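Tannase (Fusobacterium nucleatum subsp. nucleatum ATCC 25586, PDB 6YQ4) probably hydrolyses gallotannins, plant polyphenol esters, as a tannase of the alpha/beta-hydrolase clan, and binds a magnesium ion. Local coordinates at residues Arg30-Ile35 and Ile51-Glu56; Leu101-Ser106 and Asp481-Phe486; Asp45-Asn50 and Gly115-Thr120; Leu171-Gly176 and Met421-Tyr426. All coordinates share one frame; numbering follows the deposited sequence.

Contact 1: Arg30-Ile35 and Ile51-Glu56; sequences RAYENI and IYIPEE
Arg30 meets Glu55 edge-on, the two chains crossing at a slant with their flat groups turned by 28°, and the pair closes one end of an antiparallel hairpin. Arg30 NE donates to Glu55 OE1 at 2.8 Å, within the guanidinium plane and on the syn side of the carboxylate; a weak second bond runs from Arg30 NH1 to Glu55 OE2 over 3.4 Å. The arginine chain is extended from CG to NE, whereas Glu55 folds at its second torsion (chi2 63°), which turns the carboxylate back to the strand. Further along the same face of the sheet, Tyr32 lies beside Ile51 and reaches Ile53, its CE2 standing 4.0 Å from Ile53 CD1. The other face carries Ala31, whose CB meets the ring edge of Tyr52, 3.8 Å from CE1. Between the strands 26-36 and 48-54, Arg30 pairs with Ile53 and Tyr32 with Ile51 through two hydrogen bonds each, including Tyr32 N to Ile51 O at 2.8 Å. Ile51 also touches Met153, a ligand of the magnesium ion. Phe58 forms a cation-pi contact with Arg30. The charged pair probably helps to orient the guanidinium, while apolar contacts and backbone bonds hold the buried Ala31, Tyr32 and Ile51 to Ile53.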
loop_
_atom_site.group_PDB
_atom_site.type_symbol
_atom_site.label_atom_id
_atom_site.label_comp_id
_atom_site.label_asym_id
_atom_site.label_seq_id
_atom_site.Cartn_x
_atom_site.Cartn_y
_atom_site.Cartn_z
ATOM N N ARG A 30 16.168 5.452 -22.667
ATOM C CA ARG A 30 15.358 4.959 -23.772
ATOM C C ARG A 30 13.996 4.541 -23.235
ATOM O O ARG A 30 13.911 3.687 -22.346
ATOM C CB ARG A 30 16.033 3.781 -24.463
ATOM C CG ARG A 30 17.161 4.181 -25.341
ATOM C CD ARG A 30 17.746 2.982 -26.084
ATOM N NE ARG A 30 19.055 3.349 -26.600
ATOM C CZ ARG A 30 19.680 2.714 -27.579
ATOM N NH1 ARG A 30 20.867 3.150 -27.980
ATOM N NH2 ARG A 30 19.114 1.651 -28.147
ATOM N N ALA A 31 12.942 5.115 -23.799
ATOM C CA ALA A 31 11.583 4.910 -23.323
ATOM C C ALA A 31 10.867 3.907 -24.215
ATOM O O ALA A 31 10.823 4.087 -25.437
ATOM C CB ALA A 31 10.813 6.233 -23.300
ATOM N N TYR A 32 10.310 2.860 -23.599
ATOM C CA TYR A 32 9.451 1.876 -24.265
ATOM C C TYR A 32 8.041 2.037 -23.691
ATOM O O TYR A 32 7.684 1.430 -22.686
ATOM C CB TYR A 32 9.984 0.479 -24.064
ATOM C CG TYR A 32 11.434 0.327 -24.454
ATOM C CD1 TYR A 32 11.789 -0.281 -25.663
ATOM C CD2 TYR A 32 12.457 0.785 -23.617
ATOM C CE1 TYR A 32 13.129 -0.435 -26.027
ATOM C CE2 TYR A 32 13.802 0.649 -23.989
ATOM C CZ TYR A 32 14.125 0.033 -25.185
ATOM O OH TYR A 32 15.452 -0.108 -25.542
ATOM N N GLU A 33 7.230 2.860 -24.337
ATOM C CA GLU A 33 6.027 3.355 -23.695
ATOM C C GLU A 33 4.800 2.536 -24.074
ATOM O O GLU A 33 4.659 2.092 -25.217
ATOM C CB GLU A 33 5.823 4.831 -24.021
ATOM C CG GLU A 33 6.718 5.732 -23.185
ATOM C CD GLU A 33 7.212 6.957 -23.939
ATOM O OE1 GLU A 33 7.322 6.902 -25.191
ATOM O OE2 GLU A 33 7.510 7.970 -23.267
ATOM N N ASN A 34 3.947 2.317 -23.074
ATOM C CA ASN A 34 2.606 1.741 -23.192
ATOM C C ASN A 34 2.606 0.405 -23.930
ATOM O O ASN A 34 1.907 0.201 -24.916
ATOM C CB ASN A 34 1.641 2.752 -23.814
ATOM C CG ASN A 34 1.704 4.102 -23.108
ATOM O OD1 ASN A 34 2.329 5.051 -23.596
ATOM N ND2 ASN A 34 1.119 4.168 -21.907
ATOM N N ILE A 35 3.381 -0.517 -23.376
ATOM C CA ILE A 35 3.414 -1.912 -23.797
ATOM C C ILE A 35 2.240 -2.657 -23.167
ATOM O O ILE A 35 2.095 -2.683 -21.941
ATOM C CB ILE A 35 4.740 -2.559 -23.383
ATOM C CG1 ILE A 35 5.906 -1.951 -24.167
ATOM C CG2 ILE A 35 4.640 -4.073 -23.518
ATOM C CD1 ILE A 35 7.148 -1.777 -23.356
ATOM N N ILE A 51 8.438 1.136 -19.771
ATOM C CA ILE A 51 9.755 0.657 -19.370
ATOM C C ILE A 51 10.794 1.693 -19.778
ATOM O O ILE A 51 10.846 2.100 -20.943
ATOM C CB ILE A 51 10.071 -0.709 -19.994
ATOM C CG1 ILE A 51 9.113 -1.769 -19.453
ATOM C CG2 ILE A 51 11.522 -1.083 -19.734
ATOM C CD1 ILE A 51 9.404 -3.148 -20.015
ATOM N N TYR A 52 11.606 2.125 -18.818
ATOM C CA TYR A 52 12.662 3.102 -19.042
ATOM C C TYR A 52 14.012 2.477 -18.718
ATOM O O TYR A 52 14.193 1.894 -17.640
ATOM C CB TYR A 52 12.436 4.337 -18.186
ATOM C CG TYR A 52 11.077 4.943 -18.394
ATOM C CD1 TYR A 52 10.772 5.620 -19.571
ATOM C CD2 TYR A 52 10.085 4.823 -17.427
ATOM C CE1 TYR A 52 9.532 6.181 -19.767
ATOM C CE2 TYR A 52 8.845 5.382 -17.617
ATOM C CZ TYR A 52 8.576 6.064 -18.787
ATOM O OH TYR A 52 7.337 6.614 -18.975
ATOM N N ILE A 53 14.954 2.590 -19.646
ATOM C CA ILE A 53 16.274 1.998 -19.452
ATOM C C ILE A 53 17.349 3.064 -19.650
ATOM O O ILE A 53 17.322 3.786 -20.663
ATOM C CB ILE A 53 16.484 0.820 -20.410
ATOM C CG1 ILE A 53 15.289 -0.128 -20.340
ATOM C CG2 ILE A 53 17.826 0.114 -20.125
ATOM C CD1 ILE A 53 15.527 -1.428 -21.083
ATOM N N PRO A 54 18.306 3.200 -18.729
ATOM C CA PRO A 54 19.382 4.182 -18.931
ATOM C C PRO A 54 20.136 3.961 -20.239
ATOM O O PRO A 54 20.345 2.830 -20.687
ATOM C CB PRO A 54 20.284 3.974 -17.713
ATOM C CG PRO A 54 19.356 3.442 -16.656
ATOM C CD PRO A 54 18.390 2.554 -17.406
ATOM N N GLU A 55 20.531 5.080 -20.859
ATOM C CA GLU A 55 21.209 5.034 -22.147
ATOM C C GLU A 55 22.569 4.356 -22.046
ATOM O O GLU A 55 23.038 3.758 -23.022
ATOM C CB GLU A 55 21.329 6.462 -22.706
ATOM C CG GLU A 55 22.049 6.620 -24.059
ATOM C CD GLU A 55 21.362 5.923 -25.228
ATOM O OE1 GLU A 55 20.232 5.427 -25.064
ATOM O OE2 GLU A 55 21.958 5.870 -26.326
ATOM N N GLU A 56 23.211 4.434 -20.876
ATOM C CA GLU A 56 24.485 3.750 -20.658
ATOM C C GLU A 56 24.409 2.266 -20.995
ATOM O O GLU A 56 25.396 1.684 -21.454
ATOM C CB GLU A 56 24.926 3.914 -19.196
ATOM C CG GLU A 56 25.495 5.282 -18.846
ATOM C CD GLU A 56 24.427 6.353 -18.622
ATOM O OE1 GLU A 56 24.815 7.484 -18.260
ATOM O OE2 GLU A 56 23.218 6.071 -18.798
#

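Contact 2: Leu101-Ser106 and Asp481-Phe486; sequences LTYALS and DLEELF
Aromatic side chains bridge two helices here, 100-106 and the C-terminal helix 482-493, which pack on the same side of the central sheet. Their short axes stay 10.9 Å apart at an angle of 48°, a separation filled chiefly by Tyr103 and Phe486. The two rings are nearly parallel, 24° between planes, but so displaced that they barely overlap; the centroids are 5.1 Å apart, and Tyr103 CD1 comes to 3.4 Å from Phe486 CD2. Tyr103 reaches the opposing helix because its first torsion (chi1 -151°) swings CG away from the backbone N. Leu482 CB lies over one face of its ring, toward the rim, in a CH-pi contact 4.2 Å from the centroid. The phenol oxygen continues past this point to the backbone of Glu483, with Tyr103 OH 3.4 Å from Glu483 CA. On the buried side, Phe486 CE1 meets Ala104 CB at 3.7 Å, where the small methyl lets the ring come close to the helix. Phe74 and Tyr109 add further aromatic contacts to Phe486, the latter edge-to-face. Since the interface relies on dispersion and ring contacts, without a polar bond between the segments, its specificity probably rests on the fit of shapes.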
loop_
_atom_site.group_PDB
_atom_site.type_symbol
_atom_site.label_atom_id
_atom_site.label_comp_id
_atom_site.label_asym_id
_atom_site.label_seq_id
_atom_site.Cartn_x
_atom_site.Cartn_y
_atom_site.Cartn_z
ATOM N N LEU A 101 10.823 7.629 -10.375
ATOM C CA LEU A 101 11.350 6.977 -11.570
ATOM C C LEU A 101 12.584 7.699 -12.086
ATOM O O LEU A 101 13.547 7.057 -12.532
ATOM C CB LEU A 101 10.280 6.928 -12.663
ATOM C CG LEU A 101 9.094 5.980 -12.494
ATOM C CD1 LEU A 101 8.126 6.442 -11.390
ATOM C CD2 LEU A 101 8.377 5.818 -13.834
ATOM N N THR A 102 12.556 9.040 -12.071
ATOM C CA THR A 102 13.752 9.813 -12.403
ATOM C C THR A 102 14.881 9.512 -11.423
ATOM O O THR A 102 16.046 9.384 -11.816
ATOM C CB THR A 102 13.442 11.306 -12.373
ATOM O OG1 THR A 102 12.423 11.629 -13.335
ATOM C CG2 THR A 102 14.697 12.117 -12.638
ATOM N N TYR A 103 14.552 9.422 -10.133
ATOM C CA TYR A 103 15.537 9.038 -9.134
ATOM C C TYR A 103 16.116 7.664 -9.453
ATOM O O TYR A 103 17.339 7.475 -9.447
ATOM C CB TYR A 103 14.901 9.059 -7.738
ATOM C CG TYR A 103 15.911 9.371 -6.656
ATOM C CD1 TYR A 103 16.821 8.397 -6.233
ATOM C CD2 TYR A 103 15.983 10.641 -6.081
ATOM C CE1 TYR A 103 17.783 8.675 -5.272
ATOM C CE2 TYR A 103 16.938 10.926 -5.110
ATOM C CZ TYR A 103 17.840 9.932 -4.711
ATOM O OH TYR A 103 18.794 10.194 -3.751
ATOM N N ALA A 104 15.243 6.701 -9.767
ATOM C CA ALA A 104 15.691 5.351 -10.079
ATOM C C ALA A 104 16.658 5.351 -11.265
ATOM O O ALA A 104 17.730 4.732 -11.209
ATOM C CB ALA A 104 14.484 4.449 -10.341
ATOM N N LEU A 105 16.308 6.066 -12.338
ATOM C CA LEU A 105 17.164 6.095 -13.521
ATOM C C LEU A 105 18.524 6.704 -13.214
ATOM O O LEU A 105 19.546 6.239 -13.733
ATOM C CB LEU A 105 16.487 6.865 -14.652
ATOM C CG LEU A 105 15.410 6.110 -15.438
ATOM C CD1 LEU A 105 14.689 7.094 -16.342
ATOM C CD2 LEU A 105 16.003 4.946 -16.239
ATOM N N SER A 106 18.563 7.743 -12.380
ATOM C CA SER A 106 19.844 8.379 -12.080
ATOM C C SER A 106 20.756 7.442 -11.302
ATOM O O SER A 106 21.983 7.511 -11.440
ATOM C CB SER A 106 19.633 9.666 -11.281
ATOM O OG SER A 106 19.248 9.359 -9.948
ATOM N N ASP A 481 10.937 10.540 0.939
ATOM C CA ASP A 481 12.255 10.204 1.472
ATOM C C ASP A 481 13.060 9.427 0.435
ATOM O O ASP A 481 13.680 8.406 0.737
ATOM C CB ASP A 481 12.102 9.375 2.748
ATOM C CG ASP A 481 11.269 8.108 2.519
ATOM O OD1 ASP A 481 11.319 7.191 3.366
ATOM O OD2 ASP A 481 10.565 8.024 1.481
ATOM N N LEU A 482 13.053 9.898 -0.819
ATOM C CA LEU A 482 13.627 9.085 -1.895
ATOM C C LEU A 482 15.106 8.791 -1.676
ATOM O O LEU A 482 15.602 7.751 -2.129
ATOM C CB LEU A 482 13.431 9.762 -3.254
ATOM C CG LEU A 482 11.967 9.814 -3.697
ATOM C CD1 LEU A 482 11.833 10.298 -5.130
ATOM C CD2 LEU A 482 11.305 8.458 -3.526
ATOM N N GLU A 483 15.842 9.698 -1.026
ATOM C CA GLU A 483 17.265 9.440 -0.805
ATOM C C GLU A 483 17.451 8.241 0.124
ATOM O O GLU A 483 18.178 7.303 -0.199
ATOM C CB GLU A 483 17.969 10.675 -0.245
ATOM C CG GLU A 483 19.341 10.358 0.341
ATOM C CD GLU A 483 20.187 11.601 0.614
ATOM O OE1 GLU A 483 21.406 11.459 0.861
ATOM O OE2 GLU A 483 19.637 12.721 0.584
ATOM N N GLU A 484 16.735 8.225 1.248
ATOM C CA GLU A 484 16.764 7.067 2.142
ATOM C C GLU A 484 16.241 5.807 1.456
ATOM O O GLU A 484 16.798 4.719 1.643
ATOM C CB GLU A 484 15.954 7.374 3.398
ATOM C CG GLU A 484 16.215 8.765 3.899
ATOM C CD GLU A 484 15.618 9.014 5.262
ATOM O OE1 GLU A 484 14.798 9.965 5.385
ATOM O OE2 GLU A 484 15.974 8.267 6.204
ATOM N N LEU A 485 15.162 5.930 0.674
ATOM C CA LEU A 485 14.566 4.758 0.046
ATOM C C LEU A 485 15.564 4.058 -0.850
ATOM O O LEU A 485 15.697 2.831 -0.806
ATOM C CB LEU A 485 13.326 5.141 -0.759
ATOM C CG LEU A 485 12.767 4.005 -1.631
ATOM C CD1 LEU A 485 12.364 2.827 -0.769
ATOM C CD2 LEU A 485 11.575 4.459 -2.458
ATOM N N PHE A 486 16.276 4.818 -1.678
ATOM C CA PHE A 486 17.202 4.186 -2.606
ATOM C C PHE A 486 18.524 3.816 -1.933
ATOM O O PHE A 486 19.291 3.006 -2.475
ATOM C CB PHE A 486 17.387 5.096 -3.831
ATOM C CG PHE A 486 16.232 4.991 -4.832
ATOM C CD1 PHE A 486 16.240 4.027 -5.829
ATOM C CD2 PHE A 486 15.127 5.827 -4.738
ATOM C CE1 PHE A 486 15.185 3.911 -6.727
ATOM C CE2 PHE A 486 14.070 5.720 -5.632
ATOM C CZ PHE A 486 14.091 4.756 -6.624
#

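Contact 3: Asp45-Asn50 and Gly115-Thr120; sequences DYQNMN and GARGRT
Asn48 O receives the hydrogen bond from Gly115 N, 2.8 Å long, that joins the two segments. Beside it the backbones pass closely: Gly115 CA lies 5.0 Å from Tyr46 CA, and Gly115 C only 3.0 Å from Tyr46 O. The Tyr46 side chain passes the next peptide, its CD1 3.6 Å from Ala116 O. Gln47 and Arg117 make the principal side-chain encounter, crossing with amide and guanidinium planes 44° apart. Gln47 NE2 sits over one face of the guanidinium, 3.3 Å from Arg117 NE; both are donors and do not bond to each other. The arginine bends at its third torsion (chi3 -84°), turning a face of the group to the Gln47 amide. Gln47 is also the centre of an inverse gamma turn, which leads the chain into strand 48-54 at the point where strand 110-114, its antiparallel neighbour in the central sheet, runs out into a loop. The two donors are brought together by Asp138 of helix 134-148: its OD1 forms a salt bridge with Arg117 NE and its OD2 accepts from Gln47 NE2. At the other end of the amide, Gln47 OE1 accepts from Ile42 N, while Tyr37 OH bonds to Gly115 O.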
loop_
_atom_site.group_PDB
_atom_site.type_symbol
_atom_site.label_atom_id
_atom_site.label_comp_id
_atom_site.label_asym_id
_atom_site.label_seq_id
_atom_site.Cartn_x
_atom_site.Cartn_y
_atom_site.Cartn_z
ATOM N N ASP A 45 -6.091 0.832 -21.874
ATOM C CA ASP A 45 -5.603 2.100 -21.337
ATOM C C ASP A 45 -4.899 1.903 -20.005
ATOM O O ASP A 45 -4.023 2.695 -19.644
ATOM C CB ASP A 45 -6.751 3.084 -21.156
ATOM C CG ASP A 45 -7.499 3.344 -22.431
ATOM O OD1 ASP A 45 -8.738 3.439 -22.354
ATOM O OD2 ASP A 45 -6.850 3.454 -23.498
ATOM N N TYR A 46 -5.279 0.865 -19.268
ATOM C CA TYR A 46 -4.771 0.620 -17.927
ATOM C C TYR A 46 -3.825 -0.563 -17.853
ATOM O O TYR A 46 -2.778 -0.455 -17.219
ATOM C CB TYR A 46 -5.945 0.449 -16.950
ATOM C CG TYR A 46 -6.487 1.818 -16.635
ATOM C CD1 TYR A 46 -5.791 2.650 -15.768
ATOM C CD2 TYR A 46 -7.622 2.332 -17.283
ATOM C CE1 TYR A 46 -6.212 3.923 -15.508
ATOM C CE2 TYR A 46 -8.070 3.628 -17.020
ATOM C CZ TYR A 46 -7.346 4.419 -16.133
ATOM O OH TYR A 46 -7.716 5.703 -15.806
ATOM N N GLN A 47 -4.132 -1.663 -18.538
ATOM C CA GLN A 47 -3.248 -2.820 -18.552
ATOM C C GLN A 47 -2.126 -2.638 -19.563
ATOM O O GLN A 47 -1.950 -3.478 -20.446
ATOM C CB GLN A 47 -4.023 -4.099 -18.869
ATOM C CG GLN A 47 -5.183 -4.403 -17.922
ATOM C CD GLN A 47 -5.962 -5.642 -18.347
ATOM O OE1 GLN A 47 -6.633 -5.642 -19.383
ATOM N NE2 GLN A 47 -5.855 -6.714 -17.556
ATOM N N ASN A 48 -1.377 -1.546 -19.458
ATOM C CA ASN A 48 -0.129 -1.393 -20.191
ATOM C C ASN A 48 0.953 -0.898 -19.235
ATOM O O ASN A 48 0.666 -0.467 -18.115
ATOM C CB ASN A 48 -0.283 -0.446 -21.373
ATOM C CG ASN A 48 -0.494 0.982 -20.938
ATOM O OD1 ASN A 48 0.438 1.655 -20.484
ATOM N ND2 ASN A 48 -1.727 1.466 -21.082
ATOM N N MET A 49 2.206 -0.937 -19.697
ATOM C CA MET A 49 3.360 -0.640 -18.856
ATOM C C MET A 49 4.426 0.138 -19.625
ATOM O O MET A 49 4.697 -0.149 -20.793
ATOM C CB MET A 49 3.949 -1.932 -18.307
ATOM C CG MET A 49 5.291 -1.790 -17.653
ATOM S SD MET A 49 5.774 -3.358 -16.874
ATOM C CE MET A 49 5.533 -4.509 -18.232
ATOM N N ASN A 50 5.040 1.109 -18.948
ATOM C CA ASN A 50 6.154 1.887 -19.476
ATOM C C ASN A 50 7.457 1.356 -18.903
ATOM O O ASN A 50 7.577 1.187 -17.683
ATOM C CB ASN A 50 6.036 3.365 -19.105
ATOM C CG ASN A 50 4.859 4.033 -19.747
ATOM O OD1 ASN A 50 4.425 3.640 -20.822
ATOM N ND2 ASN A 50 4.335 5.063 -19.093
ATOM N N GLY A 115 0.653 0.287 -15.376
ATOM C CA GLY A 115 -0.693 0.631 -14.996
ATOM C C GLY A 115 -1.453 -0.604 -14.538
ATOM O O GLY A 115 -0.999 -1.738 -14.711
ATOM N N ALA A 116 -2.629 -0.367 -13.953
ATOM C CA ALA A 116 -3.472 -1.427 -13.414
ATOM C C ALA A 116 -4.907 -0.928 -13.342
ATOM O O ALA A 116 -5.148 0.268 -13.139
ATOM C CB ALA A 116 -2.996 -1.876 -12.019
ATOM N N ARG A 117 -5.854 -1.856 -13.509
ATOM C CA ARG A 117 -7.268 -1.523 -13.387
ATOM C C ARG A 117 -7.618 -1.200 -11.942
ATOM O O ARG A 117 -6.886 -1.519 -11.008
ATOM C CB ARG A 117 -8.161 -2.669 -13.869
ATOM C CG ARG A 117 -7.956 -3.098 -15.315
ATOM C CD ARG A 117 -8.695 -4.400 -15.590
ATOM N NE ARG A 117 -7.896 -5.548 -15.174
ATOM C CZ ARG A 117 -8.386 -6.767 -14.977
ATOM N NH1 ARG A 117 -9.675 -6.998 -15.176
ATOM N NH2 ARG A 117 -7.583 -7.754 -14.595
ATOM N N GLY A 118 -8.762 -0.551 -11.767
ATOM C CA GLY A 118 -9.218 -0.142 -10.456
ATOM C C GLY A 118 -10.728 -0.191 -10.422
ATOM O O GLY A 118 -11.385 -0.529 -11.412
ATOM N N ARG A 119 -11.266 0.235 -9.279
ATOM C CA ARG A 119 -12.584 -0.180 -8.828
ATOM C C ARG A 119 -13.736 0.457 -9.603
ATOM O O ARG A 119 -14.831 -0.110 -9.611
ATOM C CB ARG A 119 -12.720 0.116 -7.322
ATOM C CG ARG A 119 -12.465 1.577 -6.951
ATOM C CD ARG A 119 -12.645 1.738 -5.474
ATOM N NE ARG A 119 -12.413 3.089 -4.963
ATOM C CZ ARG A 119 -13.264 4.103 -5.070
ATOM N NH1 ARG A 119 -14.421 3.986 -5.772
ATOM N NH2 ARG A 119 -12.932 5.264 -4.519
ATOM N N THR A 120 -13.539 1.598 -10.261
ATOM C CA THR A 120 -14.641 2.216 -10.999
ATOM C C THR A 120 -14.689 1.825 -12.473
ATOM O O THR A 120 -15.625 2.228 -13.166
ATOM C CB THR A 120 -14.580 3.745 -10.895
ATOM O OG1 THR A 120 -13.275 4.192 -11.259
ATOM C CG2 THR A 120 -14.873 4.209 -9.479
#

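Contact 4: Leu171-Gly176 and Met421-Tyr426; sequences LSALLG and MNPMYY
Leu174, Met421 and Pro423 bury the most surface where helix 167-177 meets the loop that follows helix 415-420. Leu174 presents its branched end to the loop backbone, CG standing 3.8 Å from Met421 O. Leu174 CD1 lies along Met421, from its CA and O to CE, the last at 4.0 Å. Leu174 CD2 spans Met421 C and the proline, 3.7 Å from Pro423 N and 3.9 Å from Pro423 CD. Met421 begins by pointing away from the helix, but bends at chi2 (-55°) and chi3 (-51°) bring its methyl back, so that CE also touches Leu171 CD2 at 3.9 Å. Pro423 sets its ring against the helix backbone, with CG 3.8 Å from Leu174 N and Ala173 CB farther off. The loop is shaped by Asn422, whose OD1 accepts from Met424 N across 3.1 Å in an Asx turn leading into the 3-10 segment 423-425; its ND2 turns to Glu213 and Asn211. The contact is apolar and buried, with Ile136 of helix 134-148 covering Leu174 as well. Leu171 touches residues of a GxSxG pattern around Ser166, consistent with the nucleophile elbow of the alpha/beta-hydrolase fold, in which the helix after the elbow, here 167-177, packs against the central sheet.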
loop_
_atom_site.group_PDB
_atom_site.type_symbol
_atom_site.label_atom_id
_atom_site.label_comp_id
_atom_site.label_asym_id
_atom_site.label_seq_id
_atom_site.Cartn_x
_atom_site.Cartn_y
_atom_site.Cartn_z
ATOM N N LEU A 171 -0.945 -3.057 -2.539
ATOM C CA LEU A 171 -0.709 -3.950 -3.668
ATOM C C LEU A 171 0.764 -4.339 -3.765
ATOM O O LEU A 171 1.103 -5.500 -4.047
ATOM C CB LEU A 171 -1.180 -3.274 -4.950
ATOM C CG LEU A 171 -2.687 -3.038 -5.109
ATOM C CD1 LEU A 171 -2.941 -2.348 -6.435
ATOM C CD2 LEU A 171 -3.488 -4.356 -5.011
ATOM N N SER A 172 1.657 -3.381 -3.533
ATOM C CA SER A 172 3.079 -3.713 -3.475
ATOM C C SER A 172 3.352 -4.774 -2.399
ATOM O O SER A 172 3.990 -5.803 -2.669
ATOM C CB SER A 172 3.873 -2.430 -3.242
ATOM O OG SER A 172 5.137 -2.707 -2.725
ATOM N N ALA A 173 2.793 -4.594 -1.203
ATOM C CA ALA A 173 2.945 -5.596 -0.142
ATOM C C ALA A 173 2.324 -6.935 -0.530
ATOM O O ALA A 173 2.929 -7.996 -0.318
ATOM C CB ALA A 173 2.322 -5.083 1.156
ATOM N N LEU A 174 1.085 -6.909 -1.044
ATOM C CA LEU A 174 0.452 -8.116 -1.582
ATOM C C LEU A 174 1.338 -8.824 -2.607
ATOM O O LEU A 174 1.391 -10.054 -2.642
ATOM C CB LEU A 174 -0.872 -7.760 -2.259
ATOM C CG LEU A 174 -2.233 -8.243 -1.798
ATOM C CD1 LEU A 174 -3.226 -8.046 -2.951
ATOM C CD2 LEU A 174 -2.216 -9.692 -1.323
ATOM N N LEU A 175 1.967 -8.061 -3.508
ATOM C CA LEU A 175 2.815 -8.650 -4.544
ATOM C C LEU A 175 3.986 -9.404 -3.935
ATOM O O LEU A 175 4.405 -10.452 -4.451
ATOM C CB LEU A 175 3.312 -7.539 -5.468
ATOM C CG LEU A 175 3.779 -7.825 -6.890
ATOM C CD1 LEU A 175 2.666 -8.339 -7.781
ATOM C CD2 LEU A 175 4.382 -6.554 -7.449
ATOM N N GLY A 176 4.528 -8.892 -2.827
ATOM C CA GLY A 176 5.577 -9.602 -2.119
ATOM C C GLY A 176 5.083 -10.795 -1.321
ATOM O O GLY A 176 5.847 -11.740 -1.080
ATOM N N MET A 421 -6.995 -10.228 -1.403
ATOM C CA MET A 421 -6.565 -8.844 -1.255
ATOM C C MET A 421 -5.758 -8.621 0.008
ATOM O O MET A 421 -5.310 -7.492 0.231
ATOM C CB MET A 421 -7.765 -7.873 -1.253
ATOM C CG MET A 421 -8.595 -7.864 -2.520
ATOM S SD MET A 421 -7.586 -7.527 -3.967
ATOM C CE MET A 421 -6.675 -6.018 -3.497
ATOM N N ASN A 422 -5.577 -9.653 0.837
ATOM C CA ASN A 422 -4.983 -9.476 2.163
ATOM C C ASN A 422 -3.656 -10.210 2.323
ATOM O O ASN A 422 -3.646 -11.450 2.440
ATOM C CB ASN A 422 -5.953 -9.930 3.246
ATOM C CG ASN A 422 -5.462 -9.565 4.638
ATOM O OD1 ASN A 422 -4.399 -8.955 4.789
ATOM N ND2 ASN A 422 -6.235 -9.916 5.655
ATOM N N PRO A 423 -2.524 -9.506 2.357
ATOM C CA PRO A 423 -1.230 -10.189 2.515
ATOM C C PRO A 423 -1.144 -11.072 3.753
ATOM O O PRO A 423 -0.355 -12.029 3.751
ATOM C CB PRO A 423 -0.222 -9.033 2.611
ATOM C CG PRO A 423 -0.853 -7.891 2.128
ATOM C CD PRO A 423 -2.360 -8.053 2.265
ATOM N N MET A 424 -1.946 -10.803 4.788
ATOM C CA MET A 424 -1.882 -11.599 6.019
ATOM C C MET A 424 -2.071 -13.092 5.761
ATOM O O MET A 424 -1.396 -13.920 6.383
ATOM C CB MET A 424 -2.916 -11.111 7.022
ATOM C CG MET A 424 -2.661 -9.700 7.505
ATOM S SD MET A 424 -1.044 -9.503 8.277
ATOM C CE MET A 424 -1.347 -10.431 9.763
ATOM N N TYR A 425 -2.978 -13.468 4.861
ATOM C CA TYR A 425 -3.209 -14.894 4.654
ATOM C C TYR A 425 -2.126 -15.559 3.816
ATOM O O TYR A 425 -2.216 -16.762 3.564
ATOM C CB TYR A 425 -4.571 -15.142 3.995
ATOM C CG TYR A 425 -5.724 -14.489 4.698
ATOM C CD1 TYR A 425 -6.182 -14.969 5.917
ATOM C CD2 TYR A 425 -6.352 -13.378 4.146
ATOM C CE1 TYR A 425 -7.251 -14.363 6.571
ATOM C CE2 TYR A 425 -7.406 -12.759 4.789
ATOM C CZ TYR A 425 -7.851 -13.256 6.000
ATOM O OH TYR A 425 -8.900 -12.637 6.631
ATOM N N TYR A 426 -1.119 -14.821 3.366
ATOM C CA TYR A 426 -0.112 -15.386 2.479
ATOM C C TYR A 426 1.299 -15.367 3.055
ATOM O O TYR A 426 2.177 -16.034 2.508
ATOM C CB TYR A 426 -0.114 -14.646 1.124
ATOM C CG TYR A 426 -1.392 -14.812 0.308
ATOM C CD1 TYR A 426 -1.571 -15.900 -0.547
ATOM C CD2 TYR A 426 -2.418 -13.880 0.399
ATOM C CE1 TYR A 426 -2.727 -16.050 -1.292
ATOM C CE2 TYR A 426 -3.581 -14.027 -0.334
ATOM C CZ TYR A 426 -3.735 -15.107 -1.170
ATOM O OH TYR A 426 -4.897 -15.209 -1.891
#

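Contacts 1 and 3 share strand 48-54, hairpin-paired to strand 26-36 in the first and joined in the second to the loop that leaves strand 110-114; Asn34 N bonds to Asn50 OD1 and Met49 N to Ile35 O where they meet. Contact 2 touches contact 1 through Leu101 and Leu105, which pack on Tyr52 and Pro54 from helix 100-106. Contact 4, nearest the centre of the chain, touches none of the others but comes within about 6 Å of contact 3 between nearest atoms. Contacts 3 and 4 are buried, contacts 1 and 2 partly so. Along the strands, contacts 1 and 3 use backbone bonds; on helix faces, contacts 2 and 4 rely on aromatic and aliphatic packing respectively.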